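Local coordinates for peptidase M16 inactive domain family protein (Pseudomonas fluorescens, PDB 3GWB), which belongs to the M16 metallopeptidase family, generally assigned hydrolase activity, but probably does not cleave peptides by itself, at residues N60-E65 / D127-I132; Q135-F140 / S175-T180. One frame throughout, in Å; residues are numbered along the deposited sequence.

Interaction 1: residues N60-E65 / D127-I132; sequences NAMLNE and DSLARI
E65 and R131 form a salt bridge in which the guanidinium grips the carboxylate end-on, one nitrogen to each oxygen. R131 NH1 donates to E65 OE1 at 3.0 Å and R131 NH2 to E65 OE2 at 2.9 Å; a weak bond also runs from NH2 to OE1. Both acceptors lie close to the guanidinium plane, yet the carboxylate is turned about 50° from it, and the nitrogens reach the oxygens from above the carboxylate plane. The arginine turns its head in through a bend at chi3 (79°), after an extended start, with chi1 and chi2 both near 180°. A second residue holds the acid: S128 OG donates to E65 OE1 at 3.0 Å, on its anti side and near the carboxylate plane. Serine suits this place, being short enough to let the segments approach while supplying a hydroxyl. Water 1 donates to both E65 O, at 2.7 Å, and S128 OG, tying the backbone into the same network. A leucine in place of E65 would probably leave the R131 guanidinium without its anion here and S128 OG without its acceptor.

Segment 60-65 leaves helix 55-62, the helix that in active M16 peptidases carries the inverted zinc motif HXXEH. Here N60 and A61 probably occupy the positions of its glutamate and second histidine, consistent with an inactive family member.

The apolar contacts are made by selenomethionine M62, the selenium being a product of labelling. Bends at chi2 and chi3 curl its flexible chain against helix 126-143, where M62 CE meets L129 CB at 3.9 Å, the two side chains crossing nearly at right angles. Its selenium lies 3.9 Å from I132 CG1, while L58 packs on both L129 and I132.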
loop_
_atom_site.group_PDB
_atom_site.type_symbol
_atom_site.label_atom_id
_atom_site.label_comp_id
_atom_site.label_asym_id
_atom_site.label_seq_id
_atom_site.Cartn_x
_atom_site.Cartn_y
_atom_site.Cartn_z
ATOM N N ASN A 60 1.201 -9.926 -16.248
ATOM C CA ASN A 60 0.131 -9.797 -15.269
ATOM C C ASN A 60 -0.240 -8.346 -14.984
ATOM O O ASN A 60 -1.402 -8.030 -14.734
ATOM C CB ASN A 60 0.520 -10.503 -13.968
ATOM C CG ASN A 60 -0.585 -10.456 -12.933
ATOM O OD1 ASN A 60 -0.634 -9.552 -12.102
ATOM N ND2 ASN A 60 -1.489 -11.422 -12.992
ATOM N N ALA A 61 0.748 -7.462 -15.031
ATOM C CA ALA A 61 0.517 -6.051 -14.773
ATOM C C ALA A 61 -0.174 -5.370 -15.946
ATOM O O ALA A 61 -0.889 -4.386 -15.759
ATOM C CB ALA A 61 1.844 -5.352 -14.489
HETATM N N MSE A 62 0.037 -5.895 -17.149
HETATM C CA MSE A 62 -0.547 -5.305 -18.355
HETATM C C MSE A 62 -1.980 -5.738 -18.683
HETATM O O MSE A 62 -2.601 -5.182 -19.591
HETATM C CB MSE A 62 0.358 -5.606 -19.554
HETATM C CG MSE A 62 1.731 -4.909 -19.527
HETATM SE SE MSE A 62 1.643 -3.179 -20.035
HETATM C CE MSE A 62 1.140 -3.402 -21.766
ATOM N N LEU A 63 -2.511 -6.710 -17.946
ATOM C CA LEU A 63 -3.859 -7.211 -18.206
ATOM C C LEU A 63 -4.921 -6.125 -18.290
ATOM O O LEU A 63 -5.634 -6.026 -19.290
ATOM C CB LEU A 63 -4.269 -8.230 -17.136
ATOM C CG LEU A 63 -3.393 -9.483 -16.992
ATOM C CD1 LEU A 63 -3.947 -10.365 -15.885
ATOM C CD2 LEU A 63 -3.355 -10.254 -18.308
ATOM N N ASN A 64 -5.025 -5.305 -17.250
ATOM C CA ASN A 64 -6.039 -4.254 -17.235
ATOM C C ASN A 64 -5.576 -2.917 -17.799
ATOM O O ASN A 64 -6.156 -1.878 -17.479
ATOM C CB ASN A 64 -6.570 -4.054 -15.813
ATOM C CG ASN A 64 -5.593 -3.322 -14.930
ATOM O OD1 ASN A 64 -4.381 -3.419 -15.114
ATOM N ND2 ASN A 64 -6.114 -2.590 -13.952
ATOM N N GLU A 65 -4.535 -2.942 -18.628
ATOM C CA GLU A 65 -4.023 -1.726 -19.253
ATOM C C GLU A 65 -4.747 -1.446 -20.563
ATOM O O GLU A 65 -4.560 -0.386 -21.159
ATOM C CB GLU A 65 -2.521 -1.841 -19.536
ATOM C CG GLU A 65 -1.642 -1.698 -18.314
ATOM C CD GLU A 65 -1.813 -0.356 -17.615
ATOM O OE1 GLU A 65 -1.903 0.686 -18.306
ATOM O OE2 GLU A 65 -1.840 -0.340 -16.367
ATOM N N ASP A 127 1.976 2.205 -25.233
ATOM C CA ASP A 127 2.254 3.299 -24.311
ATOM C C ASP A 127 2.195 2.861 -22.847
ATOM O O ASP A 127 2.805 3.489 -21.981
ATOM C CB ASP A 127 1.281 4.451 -24.566
ATOM C CG ASP A 127 -0.151 4.103 -24.198
ATOM O OD1 ASP A 127 -0.607 2.986 -24.529
ATOM O OD2 ASP A 127 -0.826 4.957 -23.588
ATOM N N SER A 128 1.465 1.784 -22.570
ATOM C CA SER A 128 1.369 1.276 -21.206
ATOM C C SER A 128 2.625 0.480 -20.877
ATOM O O SER A 128 3.153 0.580 -19.775
ATOM C CB SER A 128 0.137 0.375 -21.043
ATOM O OG SER A 128 -1.061 1.125 -21.123
ATOM N N LEU A 129 3.101 -0.311 -21.838
ATOM C CA LEU A 129 4.302 -1.118 -21.633
ATOM C C LEU A 129 5.508 -0.226 -21.331
ATOM O O LEU A 129 6.375 -0.584 -20.537
ATOM C CB LEU A 129 4.592 -1.967 -22.875
ATOM C CG LEU A 129 5.816 -2.890 -22.825
ATOM C CD1 LEU A 129 5.636 -3.941 -21.733
ATOM C CD2 LEU A 129 6.011 -3.548 -24.183
ATOM N N ALA A 130 5.559 0.932 -21.977
ATOM C CA ALA A 130 6.652 1.867 -21.773
ATOM C C ALA A 130 6.525 2.462 -20.375
ATOM O O ALA A 130 7.515 2.629 -19.670
ATOM C CB ALA A 130 6.598 2.965 -22.830
ATOM N N ARG A 131 5.297 2.765 -19.972
ATOM C CA ARG A 131 5.059 3.343 -18.655
ATOM C C ARG A 131 5.419 2.355 -17.546
ATOM O O ARG A 131 6.033 2.732 -16.549
ATOM C CB ARG A 131 3.594 3.750 -18.511
ATOM C CG ARG A 131 3.340 4.698 -17.361
ATOM C CD ARG A 131 1.854 4.862 -17.080
ATOM N NE ARG A 131 1.312 3.732 -16.327
ATOM C CZ ARG A 131 0.384 2.893 -16.783
ATOM N NH1 ARG A 131 -0.119 3.047 -18.007
ATOM N NH2 ARG A 131 -0.046 1.902 -16.010
ATOM N N ILE A 132 5.032 1.095 -17.726
ATOM C CA ILE A 132 5.314 0.060 -16.735
ATOM C C ILE A 132 6.803 -0.241 -16.645
ATOM O O ILE A 132 7.345 -0.364 -15.544
ATOM C CB ILE A 132 4.557 -1.253 -17.052
ATOM C CG1 ILE A 132 3.057 -0.972 -17.158
ATOM C CG2 ILE A 132 4.795 -2.280 -15.950
ATOM C CD1 ILE A 132 2.464 -0.347 -15.924
HETATM O O HOH W 1 -3.895 2.083 -21.923
#

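Interaction 2: residues Q135-F140 / S175-T180; sequences QMLAGF and SIPPIT
I176 points its side chain at helix 126-143 and meets three of its residues, F140, selenomethionine M136 and L137. The closest approach is to the aromatic ring: I176 CG1 lies at the rim of F140, in the ring plane, 3.7 Å from F140 CE2. The isoleucine therefore abuts an edge, not a face. One face of the ring has the carbonyl oxygen M136 O above it, offset toward the rim.

The outer end of the isoleucine serves a second partner. With CG1 anti to its own carbonyl carbon (chi1 -63°), I176 carries CD1 onward to M136 CE, 3.8 Å away, and these two side chains cross at about a right angle. The selenomethionine, a labelled residue, runs straight through chi2 and bends only at chi3, which brings its terminal methyl across to the isoleucine. Isoleucine suits the place, its ethyl arm long enough for CG1 to meet the ring and CD1 the selenomethionine methyl.

L137 makes looser contacts. Its CD2 branch stands 4.3 Å from P177 CG and 4.5 Å from I176 CB, so the leucine borders the loop where it comes to the surface. Y297 of the second subunit packs on this same leucine, placing the border of the contact beside the dimer interface.

Proline suits the second place of the type I beta turn from I176 to I179, where P177 has the phi its ring imposes; P178, in the less usual third place, has a compatible phi. I179 N closes the turn onto I176 O at 3.2 Å. K133 NZ binds the carbonyl oxygens of P177 and I179. T180 then stands at the N-cap of helix 181-191, making this a proline-rich turn packed on one helix and leading into the next.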
loop_
_atom_site.group_PDB
_atom_site.type_symbol
_atom_site.label_atom_id
_atom_site.label_comp_id
_atom_site.label_asym_id
_atom_site.label_seq_id
_atom_site.Cartn_x
_atom_site.Cartn_y
_atom_site.Cartn_z
ATOM N N GLN A 135 8.563 2.449 -14.682
ATOM C CA GLN A 135 8.415 2.374 -13.238
ATOM C C GLN A 135 9.115 1.147 -12.656
ATOM O O GLN A 135 9.512 1.154 -11.490
ATOM C CB GLN A 135 6.937 2.425 -12.833
ATOM C CG GLN A 135 6.004 1.543 -13.624
ATOM C CD GLN A 135 4.543 1.804 -13.276
ATOM O OE1 GLN A 135 4.020 2.898 -13.512
ATOM N NE2 GLN A 135 3.882 0.801 -12.707
HETATM N N MSE A 136 9.286 0.103 -13.464
HETATM C CA MSE A 136 9.988 -1.094 -12.999
HETATM C C MSE A 136 11.482 -0.772 -12.962
HETATM O O MSE A 136 12.197 -1.188 -12.052
HETATM C CB MSE A 136 9.739 -2.285 -13.933
HETATM C CG MSE A 136 8.346 -2.904 -13.813
HETATM SE SE MSE A 136 8.061 -4.265 -14.990
HETATM C CE MSE A 136 8.668 -5.694 -14.064
ATOM N N LEU A 137 11.951 -0.029 -13.961
ATOM C CA LEU A 137 13.357 0.360 -14.011
ATOM C C LEU A 137 13.647 1.282 -12.835
ATOM O O LEU A 137 14.698 1.188 -12.205
ATOM C CB LEU A 137 13.668 1.076 -15.326
ATOM C CG LEU A 137 13.637 0.202 -16.579
ATOM C CD1 LEU A 137 13.913 1.055 -17.804
ATOM C CD2 LEU A 137 14.670 -0.902 -16.455
ATOM N N ALA A 138 12.713 2.180 -12.544
ATOM C CA ALA A 138 12.882 3.095 -11.421
ATOM C C ALA A 138 12.916 2.263 -10.143
ATOM O O ALA A 138 13.668 2.558 -9.207
ATOM C CB ALA A 138 11.727 4.084 -11.370
ATOM N N GLY A 139 12.096 1.216 -10.116
ATOM C CA GLY A 139 12.048 0.339 -8.959
ATOM C C GLY A 139 13.386 -0.312 -8.660
ATOM O O GLY A 139 13.771 -0.423 -7.498
ATOM N N PHE A 140 14.097 -0.750 -9.696
ATOM C CA PHE A 140 15.397 -1.388 -9.497
ATOM C C PHE A 140 16.387 -0.428 -8.851
ATOM O O PHE A 140 17.232 -0.836 -8.056
ATOM C CB PHE A 140 15.973 -1.881 -10.824
ATOM C CG PHE A 140 15.148 -2.940 -11.493
ATOM C CD1 PHE A 140 14.698 -4.046 -10.774
ATOM C CD2 PHE A 140 14.807 -2.829 -12.836
ATOM C CE1 PHE A 140 13.939 -5.033 -11.386
ATOM C CE2 PHE A 140 14.044 -3.815 -13.461
ATOM C CZ PHE A 140 13.602 -4.914 -12.731
ATOM N N SER A 175 17.094 -7.304 -18.110
ATOM C CA SER A 175 16.099 -8.203 -18.682
ATOM C C SER A 175 14.768 -7.554 -19.078
ATOM O O SER A 175 14.048 -8.087 -19.925
ATOM C CB SER A 175 15.841 -9.351 -17.699
ATOM O OG SER A 175 15.069 -10.377 -18.294
ATOM N N ILE A 176 14.449 -6.407 -18.486
ATOM C CA ILE A 176 13.181 -5.731 -18.772
ATOM C C ILE A 176 13.098 -4.959 -20.092
ATOM O O ILE A 176 12.130 -5.106 -20.840
ATOM C CB ILE A 176 12.791 -4.775 -17.605
ATOM C CG1 ILE A 176 12.563 -5.585 -16.325
ATOM C CG2 ILE A 176 11.537 -3.997 -17.945
ATOM C CD1 ILE A 176 11.486 -6.629 -16.449
ATOM N N PRO A 177 14.110 -4.129 -20.403
ATOM C CA PRO A 177 14.069 -3.366 -21.655
ATOM C C PRO A 177 13.754 -4.177 -22.912
ATOM O O PRO A 177 12.883 -3.798 -23.692
ATOM C CB PRO A 177 15.450 -2.718 -21.708
ATOM C CG PRO A 177 15.765 -2.499 -20.270
ATOM C CD PRO A 177 15.329 -3.807 -19.638
ATOM N N PRO A 178 14.446 -5.308 -23.119
ATOM C CA PRO A 178 14.244 -6.171 -24.289
ATOM C C PRO A 178 12.857 -6.803 -24.481
ATOM O O PRO A 178 12.471 -7.099 -25.615
ATOM C CB PRO A 178 15.327 -7.237 -24.122
ATOM C CG PRO A 178 16.389 -6.528 -23.351
ATOM C CD PRO A 178 15.580 -5.798 -22.319
ATOM N N ILE A 179 12.114 -7.014 -23.397
ATOM C CA ILE A 179 10.785 -7.640 -23.503
ATOM C C ILE A 179 9.861 -6.933 -24.496
ATOM O O ILE A 179 9.556 -5.757 -24.344
ATOM C CB ILE A 179 10.074 -7.701 -22.132
ATOM C CG1 ILE A 179 10.931 -8.484 -21.134
ATOM C CG2 ILE A 179 8.709 -8.376 -22.277
ATOM C CD1 ILE A 179 11.312 -9.857 -21.604
ATOM N N THR A 180 9.398 -7.671 -25.498
ATOM C CA THR A 180 8.527 -7.105 -26.521
ATOM C C THR A 180 7.067 -7.526 -26.374
ATOM O O THR A 180 6.731 -8.424 -25.596
ATOM C CB THR A 180 8.984 -7.533 -27.908
ATOM O OG1 THR A 180 8.746 -8.934 -28.059
ATOM C CG2 THR A 180 10.482 -7.255 -28.089
#

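In the fold
Interactions 1 and 2 lie with their centres about 12 Å apart and share helix 126-143, interaction 1 using its beginning and interaction 2 a later part. Along the chain they come in series: 60-65 and 127-132 are both passed before 135-140 and 175-180. They also meet directly, L129 CD2 packing 4.2 Å from I179 O. L58 of helix 55-62 joins them further, touching L129 and I132 from the first and M136 and I179 from the second. Helix 126-143 thus holds both the end of helix 55-62 and the turn before helix 181-191, on one side of the chain, where its later part also faces the second subunit.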